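Local structure of agarase (Pseudoalteromonas fuliginea, 6XJ9) at residues S159-W164 against A217-I222; N129-K134 against D167-I172; K493-S498 against P611-L616; S264-W269 against D294-L299. The protein probably hydrolyses agarose, a galactan of red algae, at its beta-1,4 linkages, as other glycoside hydrolases of family 50 do. All blocks are in the same frame, centred on the assembly; numbering follows the deposited sequence.

Contact 1: S159-W164 against A217-I222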
# COMPACT_ATOMS: atom_id res chain seq x y z
N SER A 159 -19.44 0.83 -17.01
CA SER A 159 -20.02 1.10 -15.71
C SER A 159 -20.08 2.61 -15.46
O SER A 159 -19.08 3.31 -15.65
CB SER A 159 -19.27 0.39 -14.63
OG SER A 159 -19.86 0.63 -13.36
N ASN A 160 -21.26 3.08 -15.03
CA ASN A 160 -21.58 4.49 -14.87
C ASN A 160 -21.16 4.98 -13.49
O ASN A 160 -20.99 4.19 -12.56
CB ASN A 160 -23.10 4.70 -14.96
CG ASN A 160 -23.64 4.96 -16.35
OD1 ASN A 160 -22.90 5.26 -17.28
ND2 ASN A 160 -24.96 4.91 -16.49
N PRO A 161 -21.04 6.31 -13.26
CA PRO A 161 -20.97 6.85 -11.90
C PRO A 161 -22.24 6.45 -11.16
O PRO A 161 -23.26 6.18 -11.78
CB PRO A 161 -21.07 8.38 -12.11
CG PRO A 161 -20.57 8.60 -13.53
CD PRO A 161 -21.03 7.37 -14.29
N ASP A 162 -22.15 6.42 -9.83
CA ASP A 162 -23.30 6.25 -8.96
C ASP A 162 -24.35 7.32 -9.28
O ASP A 162 -24.00 8.44 -9.65
CB ASP A 162 -22.89 6.36 -7.49
CG ASP A 162 -22.01 5.21 -7.02
OD1 ASP A 162 -21.95 4.19 -7.73
OD2 ASP A 162 -21.42 5.35 -5.94
N THR A 163 -25.63 6.96 -9.12
CA THR A 163 -26.72 7.87 -9.42
C THR A 163 -27.15 8.60 -8.16
O THR A 163 -28.01 9.47 -8.21
CB THR A 163 -27.90 7.17 -10.11
OG1 THR A 163 -28.33 6.09 -9.28
CG2 THR A 163 -27.56 6.67 -11.50
N TRP A 164 -26.54 8.25 -7.02
CA TRP A 164 -26.61 9.07 -5.83
C TRP A 164 -25.32 8.90 -5.04
O TRP A 164 -24.68 7.86 -5.13
CB TRP A 164 -27.86 8.75 -5.00
CG TRP A 164 -27.86 7.38 -4.39
CD1 TRP A 164 -27.28 7.01 -3.21
CD2 TRP A 164 -28.45 6.19 -4.94
NE1 TRP A 164 -27.49 5.67 -2.98
CE2 TRP A 164 -28.20 5.14 -4.02
CE3 TRP A 164 -29.16 5.90 -6.10
CZ2 TRP A 164 -28.64 3.84 -4.24
CZ3 TRP A 164 -29.61 4.61 -6.31
CH2 TRP A 164 -29.36 3.59 -5.39
N ALA A 217 -27.34 15.04 -12.47
CA ALA A 217 -26.06 15.52 -12.96
C ALA A 217 -24.97 14.45 -12.83
O ALA A 217 -23.79 14.78 -12.85
CB ALA A 217 -25.68 16.80 -12.23
N PHE A 218 -25.35 13.17 -12.76
CA PHE A 218 -24.37 12.13 -12.46
C PHE A 218 -23.43 11.86 -13.63
O PHE A 218 -22.36 11.29 -13.43
CB PHE A 218 -25.04 10.83 -11.99
CG PHE A 218 -25.56 9.93 -13.09
CD1 PHE A 218 -26.69 10.28 -13.82
CD2 PHE A 218 -24.97 8.71 -13.35
CE1 PHE A 218 -27.18 9.45 -14.82
CE2 PHE A 218 -25.46 7.86 -14.33
CZ PHE A 218 -26.58 8.23 -15.06
N LEU A 219 -23.84 12.23 -14.85
CA LEU A 219 -22.96 12.08 -16.00
C LEU A 219 -22.48 13.44 -16.49
O LEU A 219 -21.93 13.54 -17.59
CB LEU A 219 -23.69 11.33 -17.12
CG LEU A 219 -23.97 9.85 -16.87
CD1 LEU A 219 -24.98 9.32 -17.89
CD2 LEU A 219 -22.69 9.03 -16.92
N THR A 220 -22.68 14.48 -15.68
CA THR A 220 -22.35 15.85 -16.06
C THR A 220 -20.99 16.20 -15.48
O THR A 220 -20.79 16.14 -14.26
CB THR A 220 -23.43 16.83 -15.59
OG1 THR A 220 -24.63 16.45 -16.27
CG2 THR A 220 -23.11 18.28 -15.93
N LYS A 221 -20.06 16.52 -16.39
CA LYS A 221 -18.74 17.05 -16.07
C LYS A 221 -18.02 16.14 -15.08
O LYS A 221 -17.51 16.59 -14.05
CB LYS A 221 -18.86 18.52 -15.63
CG LYS A 221 -19.44 19.43 -16.71
CD LYS A 221 -18.99 20.87 -16.59
CE LYS A 221 -19.80 21.67 -15.60
NZ LYS A 221 -19.20 23.01 -15.39
N ILE A 222 -17.96 14.85 -15.44
CA ILE A 222 -17.32 13.83 -14.61
C ILE A 222 -15.84 13.71 -14.95
O ILE A 222 -15.09 13.08 -14.21
CB ILE A 222 -18.08 12.48 -14.71
CG1 ILE A 222 -18.18 11.98 -16.16
CG2 ILE A 222 -19.45 12.62 -14.07
CD1 ILE A 222 -18.71 10.55 -16.29

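Contact 2: N129-K134 against D167-I172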
# COMPACT_ATOMS: atom_id res chain seq x y z
N ASN A 129 -20.38 -2.90 5.74
CA ASN A 129 -20.70 -1.87 4.78
C ASN A 129 -21.92 -2.33 4.00
O ASN A 129 -22.25 -3.52 4.01
CB ASN A 129 -19.51 -1.59 3.86
CG ASN A 129 -18.35 -0.99 4.63
OD1 ASN A 129 -18.34 0.20 4.92
ND2 ASN A 129 -17.39 -1.82 5.00
N THR A 130 -22.58 -1.39 3.32
CA THR A 130 -23.73 -1.73 2.49
C THR A 130 -23.31 -1.77 1.03
O THR A 130 -22.66 -0.85 0.53
CB THR A 130 -24.95 -0.86 2.81
OG1 THR A 130 -25.38 -1.23 4.12
CG2 THR A 130 -26.11 -1.10 1.86
N TYR A 131 -23.69 -2.86 0.36
CA TYR A 131 -23.47 -3.11 -1.05
C TYR A 131 -24.83 -3.23 -1.72
O TYR A 131 -25.67 -4.00 -1.26
CB TYR A 131 -22.63 -4.37 -1.23
CG TYR A 131 -21.31 -4.29 -0.50
CD1 TYR A 131 -21.23 -4.53 0.86
CD2 TYR A 131 -20.16 -3.90 -1.17
CE1 TYR A 131 -20.02 -4.42 1.54
CE2 TYR A 131 -18.95 -3.78 -0.51
CZ TYR A 131 -18.88 -4.04 0.84
OH TYR A 131 -17.68 -3.92 1.47
N TYR A 132 -25.06 -2.43 -2.76
CA TYR A 132 -26.39 -2.39 -3.33
C TYR A 132 -26.35 -2.58 -4.84
O TYR A 132 -25.34 -2.29 -5.50
CB TYR A 132 -27.12 -1.12 -2.89
CG TYR A 132 -26.54 0.14 -3.49
CD1 TYR A 132 -26.85 0.52 -4.79
CD2 TYR A 132 -25.68 0.95 -2.76
CE1 TYR A 132 -26.32 1.67 -5.35
CE2 TYR A 132 -25.15 2.10 -3.31
CZ TYR A 132 -25.47 2.46 -4.61
OH TYR A 132 -24.95 3.59 -5.17
N ALA A 133 -27.45 -3.09 -5.38
CA ALA A 133 -27.65 -3.26 -6.81
C ALA A 133 -29.05 -2.77 -7.15
O ALA A 133 -30.03 -3.31 -6.65
CB ALA A 133 -27.47 -4.72 -7.15
N LYS A 134 -29.13 -1.72 -7.98
CA LYS A 134 -30.40 -1.16 -8.41
C LYS A 134 -31.09 -2.18 -9.32
O LYS A 134 -30.48 -2.68 -10.25
CB LYS A 134 -30.21 0.14 -9.21
CG LYS A 134 -29.81 1.38 -8.40
CD LYS A 134 -29.40 2.55 -9.29
CE LYS A 134 -28.18 2.26 -10.14
NZ LYS A 134 -27.37 3.47 -10.41
N ASP A 167 -22.40 6.52 1.45
CA ASP A 167 -21.34 5.83 2.17
C ASP A 167 -21.39 4.33 1.85
O ASP A 167 -20.84 3.53 2.60
CB ASP A 167 -21.41 6.16 3.67
CG ASP A 167 -22.55 5.49 4.43
OD1 ASP A 167 -23.55 5.13 3.79
OD2 ASP A 167 -22.43 5.35 5.66
N GLU A 168 -22.04 3.97 0.74
CA GLU A 168 -22.31 2.58 0.41
C GLU A 168 -21.58 2.24 -0.89
O GLU A 168 -21.01 3.12 -1.53
CB GLU A 168 -23.81 2.34 0.26
CG GLU A 168 -24.61 2.63 1.53
CD GLU A 168 -26.12 2.41 1.46
OE1 GLU A 168 -26.67 2.34 0.34
OE2 GLU A 168 -26.74 2.29 2.54
N VAL A 169 -21.64 0.96 -1.29
CA VAL A 169 -20.90 0.49 -2.44
C VAL A 169 -21.86 -0.17 -3.43
O VAL A 169 -22.51 -1.17 -3.12
CB VAL A 169 -19.80 -0.51 -2.03
CG1 VAL A 169 -18.92 -0.87 -3.22
CG2 VAL A 169 -18.97 0.01 -0.87
N GLN A 170 -21.88 0.37 -4.65
CA GLN A 170 -22.69 -0.22 -5.70
C GLN A 170 -21.96 -1.43 -6.29
O GLN A 170 -20.77 -1.37 -6.56
CB GLN A 170 -23.01 0.82 -6.77
CG GLN A 170 -23.92 0.28 -7.85
CD GLN A 170 -24.33 1.27 -8.92
OE1 GLN A 170 -23.84 2.40 -8.99
NE2 GLN A 170 -25.23 0.84 -9.78
N PHE A 171 -22.71 -2.53 -6.48
CA PHE A 171 -22.21 -3.66 -7.24
C PHE A 171 -21.90 -3.21 -8.67
O PHE A 171 -22.59 -2.35 -9.22
CB PHE A 171 -23.23 -4.80 -7.29
CG PHE A 171 -23.27 -5.71 -6.08
CD1 PHE A 171 -24.06 -5.40 -4.99
CD2 PHE A 171 -22.52 -6.88 -6.05
CE1 PHE A 171 -24.11 -6.25 -3.89
CE2 PHE A 171 -22.58 -7.72 -4.96
CZ PHE A 171 -23.37 -7.40 -3.87
N ILE A 172 -20.88 -3.83 -9.27
CA ILE A 172 -20.55 -3.60 -10.67
C ILE A 172 -21.34 -4.57 -11.54
O ILE A 172 -21.25 -5.78 -11.37
CB ILE A 172 -19.03 -3.74 -10.90
CG1 ILE A 172 -18.20 -2.89 -9.93
CG2 ILE A 172 -18.67 -3.45 -12.35
CD1 ILE A 172 -18.55 -1.41 -9.93

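Contact 3: K493-S498 against P611-L616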
# COMPACT_ATOMS: atom_id res chain seq x y z
N LYS A 493 8.37 -8.11 -41.71
CA LYS A 493 8.96 -6.84 -42.14
C LYS A 493 9.02 -5.83 -40.99
O LYS A 493 9.80 -4.89 -41.05
CB LYS A 493 8.20 -6.29 -43.34
CG LYS A 493 8.56 -6.96 -44.66
CD LYS A 493 7.46 -6.88 -45.68
CE LYS A 493 7.71 -7.80 -46.85
NZ LYS A 493 8.96 -7.45 -47.56
N GLU A 494 8.20 -6.03 -39.94
CA GLU A 494 8.25 -5.13 -38.80
C GLU A 494 9.38 -5.54 -37.87
O GLU A 494 10.00 -4.68 -37.26
CB GLU A 494 6.98 -5.19 -37.96
CG GLU A 494 5.72 -4.82 -38.72
CD GLU A 494 4.49 -4.94 -37.85
OE1 GLU A 494 4.27 -6.03 -37.27
OE2 GLU A 494 3.79 -3.95 -37.73
N VAL A 495 9.61 -6.86 -37.76
CA VAL A 495 10.51 -7.43 -36.77
C VAL A 495 11.94 -7.43 -37.32
O VAL A 495 12.89 -7.29 -36.56
CB VAL A 495 10.06 -8.84 -36.32
CG1 VAL A 495 11.17 -9.60 -35.62
CG2 VAL A 495 8.81 -8.80 -35.43
N LYS A 496 12.05 -7.60 -38.64
CA LYS A 496 13.31 -7.50 -39.37
C LYS A 496 14.34 -8.44 -38.76
O LYS A 496 15.52 -8.09 -38.71
CB LYS A 496 13.83 -6.06 -39.36
CG LYS A 496 12.89 -5.03 -39.94
CD LYS A 496 13.48 -3.65 -40.13
CE LYS A 496 12.45 -2.69 -40.71
NZ LYS A 496 13.04 -1.86 -41.79
N ASN A 497 13.87 -9.60 -38.28
CA ASN A 497 14.65 -10.73 -37.77
C ASN A 497 15.38 -10.38 -36.46
O ASN A 497 16.32 -11.08 -36.07
CB ASN A 497 15.60 -11.32 -38.82
CG ASN A 497 15.91 -12.78 -38.59
OD1 ASN A 497 17.06 -13.15 -38.37
ND2 ASN A 497 14.89 -13.62 -38.64
N SER A 498 14.92 -9.33 -35.78
CA SER A 498 15.55 -8.88 -34.55
C SER A 498 15.56 -9.98 -33.49
O SER A 498 14.53 -10.59 -33.24
CB SER A 498 14.89 -7.65 -34.00
OG SER A 498 15.51 -7.26 -32.79
N PRO A 611 11.18 -17.90 -39.36
CA PRO A 611 11.61 -19.25 -38.99
C PRO A 611 12.45 -19.30 -37.72
O PRO A 611 12.45 -20.33 -37.06
CB PRO A 611 12.48 -19.70 -40.18
CG PRO A 611 12.91 -18.40 -40.83
CD PRO A 611 11.68 -17.52 -40.70
N ASN A 612 13.12 -18.19 -37.38
CA ASN A 612 14.06 -18.20 -36.27
C ASN A 612 13.34 -17.87 -34.96
O ASN A 612 13.95 -17.93 -33.90
CB ASN A 612 15.26 -17.26 -36.48
CG ASN A 612 16.03 -17.53 -37.76
OD1 ASN A 612 16.42 -16.59 -38.47
ND2 ASN A 612 16.23 -18.79 -38.08
N HIS A 613 12.05 -17.53 -35.05
CA HIS A 613 11.34 -16.91 -33.93
C HIS A 613 10.20 -17.82 -33.46
O HIS A 613 9.57 -18.49 -34.28
CB HIS A 613 10.74 -15.58 -34.37
CG HIS A 613 11.77 -14.52 -34.50
ND1 HIS A 613 12.47 -14.33 -35.68
CD2 HIS A 613 12.22 -13.60 -33.62
CE1 HIS A 613 13.32 -13.34 -35.52
NE2 HIS A 613 13.19 -12.87 -34.27
N MET A 614 9.91 -17.79 -32.16
CA MET A 614 8.90 -18.68 -31.59
C MET A 614 7.52 -18.23 -32.03
O MET A 614 7.23 -17.04 -32.09
CB MET A 614 8.96 -18.68 -30.07
CG MET A 614 10.18 -19.39 -29.53
SD MET A 614 10.08 -19.53 -27.74
CE MET A 614 10.22 -17.81 -27.23
N TYR A 615 6.66 -19.22 -32.31
CA TYR A 615 5.25 -19.02 -32.58
C TYR A 615 4.48 -19.35 -31.30
O TYR A 615 4.60 -20.46 -30.79
CB TYR A 615 4.84 -19.90 -33.77
CG TYR A 615 3.35 -20.01 -34.00
CD1 TYR A 615 2.51 -18.93 -33.80
CD2 TYR A 615 2.80 -21.21 -34.45
CE1 TYR A 615 1.15 -19.03 -34.03
CE2 TYR A 615 1.44 -21.32 -34.68
CZ TYR A 615 0.62 -20.23 -34.47
OH TYR A 615 -0.73 -20.35 -34.68
N LEU A 616 3.72 -18.37 -30.80
CA LEU A 616 3.20 -18.38 -29.44
C LEU A 616 1.70 -18.65 -29.42
O LEU A 616 1.06 -18.43 -28.40
CB LEU A 616 3.48 -17.02 -28.80
CG LEU A 616 4.95 -16.60 -28.78
CD1 LEU A 616 5.06 -15.16 -28.32
CD2 LEU A 616 5.76 -17.52 -27.86

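Contact 4: S264-W269 against D294-L299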
# COMPACT_ATOMS: atom_id res chain seq x y z
N SER A 264 20.86 -10.37 -17.53
CA SER A 264 21.59 -10.34 -18.78
C SER A 264 21.00 -9.26 -19.69
O SER A 264 19.93 -8.73 -19.39
CB SER A 264 21.61 -11.70 -19.46
OG SER A 264 20.31 -12.07 -19.90
N ARG A 265 21.70 -8.95 -20.79
CA ARG A 265 21.30 -7.83 -21.63
C ARG A 265 19.88 -8.02 -22.17
O ARG A 265 19.15 -7.05 -22.33
CB ARG A 265 22.33 -7.52 -22.72
CG ARG A 265 22.76 -8.70 -23.59
CD ARG A 265 23.84 -8.35 -24.61
NE ARG A 265 23.78 -9.33 -25.69
CZ ARG A 265 24.40 -9.25 -26.86
NH1 ARG A 265 25.18 -8.22 -27.14
NH2 ARG A 265 24.22 -10.21 -27.75
N PHE A 266 19.49 -9.28 -22.43
CA PHE A 266 18.15 -9.63 -22.89
C PHE A 266 17.20 -9.91 -21.71
O PHE A 266 16.12 -10.45 -21.91
CB PHE A 266 18.20 -10.81 -23.87
CG PHE A 266 18.72 -10.48 -25.24
CD1 PHE A 266 17.92 -9.87 -26.20
CD2 PHE A 266 20.02 -10.80 -25.60
CE1 PHE A 266 18.40 -9.58 -27.47
CE2 PHE A 266 20.50 -10.50 -26.87
CZ PHE A 266 19.69 -9.89 -27.80
N GLY A 267 17.59 -9.52 -20.49
CA GLY A 267 16.71 -9.64 -19.33
C GLY A 267 16.65 -11.06 -18.73
O GLY A 267 15.77 -11.38 -17.93
N GLY A 268 17.62 -11.91 -19.09
CA GLY A 268 17.66 -13.24 -18.51
C GLY A 268 18.44 -13.31 -17.19
O GLY A 268 18.93 -12.29 -16.67
N TRP A 269 18.56 -14.54 -16.69
CA TRP A 269 19.12 -14.86 -15.39
C TRP A 269 20.64 -14.94 -15.50
O TRP A 269 21.18 -15.99 -15.83
CB TRP A 269 18.52 -16.19 -14.90
CG TRP A 269 18.85 -16.54 -13.48
CD1 TRP A 269 19.22 -15.68 -12.49
CD2 TRP A 269 18.79 -17.84 -12.88
NE1 TRP A 269 19.41 -16.36 -11.31
CE2 TRP A 269 19.15 -17.69 -11.52
CE3 TRP A 269 18.46 -19.12 -13.35
CZ2 TRP A 269 19.21 -18.76 -10.64
CZ3 TRP A 269 18.52 -20.18 -12.47
CH2 TRP A 269 18.89 -20.00 -11.14
N ASP A 294 17.16 -16.96 -23.51
CA ASP A 294 17.41 -15.74 -24.26
C ASP A 294 18.43 -16.03 -25.36
O ASP A 294 19.04 -17.10 -25.37
CB ASP A 294 17.72 -14.56 -23.32
CG ASP A 294 19.18 -14.42 -22.87
OD1 ASP A 294 20.05 -15.08 -23.48
OD2 ASP A 294 19.43 -13.63 -21.93
N PRO A 295 18.65 -15.10 -26.32
CA PRO A 295 19.63 -15.31 -27.40
C PRO A 295 21.05 -15.70 -27.01
O PRO A 295 21.75 -16.32 -27.81
CB PRO A 295 19.64 -13.94 -28.10
CG PRO A 295 18.20 -13.48 -27.95
CD PRO A 295 17.87 -13.86 -26.51
N ASP A 296 21.46 -15.32 -25.78
CA ASP A 296 22.79 -15.53 -25.22
C ASP A 296 22.85 -16.82 -24.39
O ASP A 296 23.92 -17.20 -23.92
CB ASP A 296 23.23 -14.32 -24.39
CG ASP A 296 23.37 -13.05 -25.20
OD1 ASP A 296 23.62 -13.17 -26.42
OD2 ASP A 296 23.25 -11.95 -24.62
N GLY A 297 21.71 -17.49 -24.23
CA GLY A 297 21.66 -18.80 -23.60
C GLY A 297 21.33 -18.77 -22.11
O GLY A 297 21.40 -19.80 -21.43
N TYR A 298 20.96 -17.59 -21.58
CA TYR A 298 20.58 -17.49 -20.18
C TYR A 298 19.09 -17.81 -20.05
O TYR A 298 18.32 -17.51 -20.96
CB TYR A 298 20.77 -16.06 -19.67
CG TYR A 298 22.20 -15.60 -19.66
CD1 TYR A 298 23.06 -15.99 -18.65
CD2 TYR A 298 22.69 -14.81 -20.69
CE1 TYR A 298 24.39 -15.60 -18.65
CE2 TYR A 298 24.02 -14.39 -20.69
CZ TYR A 298 24.86 -14.79 -19.66
OH TYR A 298 26.17 -14.41 -19.65
N LEU A 299 18.70 -18.36 -18.89
CA LEU A 299 17.28 -18.63 -18.63
C LEU A 299 16.49 -17.32 -18.63
O LEU A 299 17.02 -16.27 -18.28
CB LEU A 299 17.10 -19.39 -17.32
CG LEU A 299 17.62 -20.83 -17.27
CD1 LEU A 299 16.93 -21.58 -16.14
CD2 LEU A 299 17.42 -21.57 -18.58
O HOH W 1 21.30 -11.84 -22.56
O HOH W 2 20.47 -18.51 -16.63

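Contact 1: S159-W164 against A217-I222
Phe218 reaches from its turn against the extended chain from Asn160 to Thr163, making the contact with its CB, CG, CD2, CE2 and CZ. Its CB lies 3.5 Å from Asp162 O. CG sits between the backbone N and the carbonyl carbon (chi1 81°), which sends the ring along the 159-164 backbone with CD2 3.4 Å from Pro161 O. CE2 and CZ then come up to the amide of Asn160, whose ND2 stands at the ring edge, 3.7 Å from CE2; that amide is already engaged, with Ser155 on OD1 and Asp139 on ND2. One ring face receives the methyl of Thr163 in a CH-pi contact, CG2 lying 3.8 Å from the centroid, while Leu219 CG lies over the centre of the opposite face. Phe218 and Leu219 are the central residues of a type I beta turn from Ala217 to Thr220, in the loop that leaves strand 199-210; the partner loop runs between strands 128-134 and 169-174 of the carbohydrate-binding-module-like region. Beside the ring, Pro161 presses CG against Phe218 O (3.2 Å), and its CD meets Leu219 CD2 at 3.5 Å. Ile222 adds its CD1 methyl, 3.9 Å from Pro161 CG.

Contact 2: N129-K134 against D167-I172
Tyr132 holds the 167-172 chain with both of its backbone polar groups: its N donates to Val169 O (2.9 Å), and its O accepts from Phe171 N (2.8 Å). Two residues before Tyr132, Thr130 O accepts from Val169 N at 2.8 Å. A residue bonded in this way to the neighbours on either side of its opposite number marks a parallel pairing, here with Tyr131 facing Val169 and Tyr132 facing Gln170. Val169 O is also approached by the CA of Tyr131 at 3.0 Å, a CA-H...O contact. On their other edge Tyr131 and Ala133 form backbone bonds with Phe93 and Leu91 of strand 89-97. The charged ends of Glu168 and Lys134 find partners outside the two segments. Glu168, extended alongside Thr130 with OE2 3.5 Å from CG2, forms a salt bridge to Arg209, and Lys134 NZ forms one to Asp139. At the start of each segment, Asn129 and Asp167 bond to Tyr128 of the second subunit. The apolar groups divide between the two sides: Val169 CB abuts Tyr131 CD2 (3.5 Å) and Phe171 CE1 meets Tyr131 CB, whereas across the sheet the Tyr132 ring lies over Gln170 CA. A single parallel pairing among otherwise antiparallel strands joins 128-134 to 169-174 in this region, consistent with the beta-sandwich common among carbohydrate-binding modules.

Contact 3: K493-S498 against P611-L616
The imidazole of His613 points end-on at the backbone of Ser498, and its NE2 donates a nearly straight hydrogen bond of 2.8 Å to Ser498 O. The acceptor lies almost in the ring plane, which helps to set the rotation of the imidazole; seen from the carbonyl, however, the donor stands 44° out of plane and not on a lone pair. Asn497 stands at the same ring's edge. Its amide is turned 83° from the imidazole, with ND2 3.5 Å from His613 CE1, and CG placed anti to the backbone N (chi1 -153°) swings that nitrogen across toward Asn612. There it makes a weak hydrogen bond to Asn612 OD1 at 3.3 Å, the two amides being set steeply to one another. The first segment leaves a helix here: helix 478-495 ends at Val495, and a type I' beta turn, closed by Ser498 N to Val495 O (3.0 Å), reverses the chain on the way to strand 501-506. That strand pairs in parallel with 614-615, so the contact joins the approaches to two neighbouring parallel strands, at the end where they begin, as expected for the alternating beta-alpha units of a (beta/alpha)8 barrel of the kind found in this family. Val495 comes from the helix side, its CG1 4.1 Å from His613 NE2 and oblique to the ring, the two side chains running antiparallel. Tyr280 binds Asn497 OD1 through its hydroxyl and meets the His613 ring edge-to-face.

Contact 4: S264-W269 against D294-L299
Ser264 and Asp294 head two nearly identical turns that dock on each other through these very side chains: Ser264 OG donates to Asp294 OD2 at 2.7 Å. Each residue begins a type I turn that ends on a glycine of positive phi, Gly267 or Gly297, and each bonds its N to the carbonyl of the residue after that glycine, the pattern of a type I turn with a G1 beta bulge. In the second case the turn closes the hairpin of strands 289-293 and 299-305. The side chains work alike too. Ser264 OG accepts from Gly268 N, while Asp294 OD1 takes Asp296 N in an Asx turn (2.7 Å) and Tyr298 N from the opposite face of the carboxylate. Arg265, extended from CG to NE, grips Asp296 side-on, with NE 2.9 Å from OD2 and NH2 3.3 Å from OD1; the two planar groups are 33° apart. Next to the salt bridge, Pro295 CG sits over the centre of one face of Phe266, a CH-pi contact 3.7 Å from the centroid, and Asp296 OD2 stands at the ring's edge. Beyond the turns, Trp269 N binds Leu299 O at 2.8 Å, and a water links Trp269 O to Leu299 N. Another water takes the N-H of Phe266 and donates to Asp294 OD2 and Asp296 OD2. This shared water bridges the two carboxylates, and each has further donors; together these would probably favour the ionised forms, with Arg265 offsetting the charge of Asp296.

In the fold
The four contacts form two pairs on opposite sides of the chain's centre. Contacts 1 and 2, with centres about 15 Å apart, interlock along the sequence and touch: Thr163 OG1 lies 3.0 Å from Lys134 NZ, probably a hydrogen bond, and the Trp164 ring stacks on that of Tyr132. Contacts 3 and 4 have centres about 17 Å apart and nearest atoms about 6 Å apart. Trp500 spans between them, bonding through its N to Ser498 OG and meeting the ring of Phe266. Contact 3 lies about 47 Å, centre to centre, from contact 1. It precedes parallel strands, whereas active sites of (beta/alpha)8 hydrolases lie at the other strand ends.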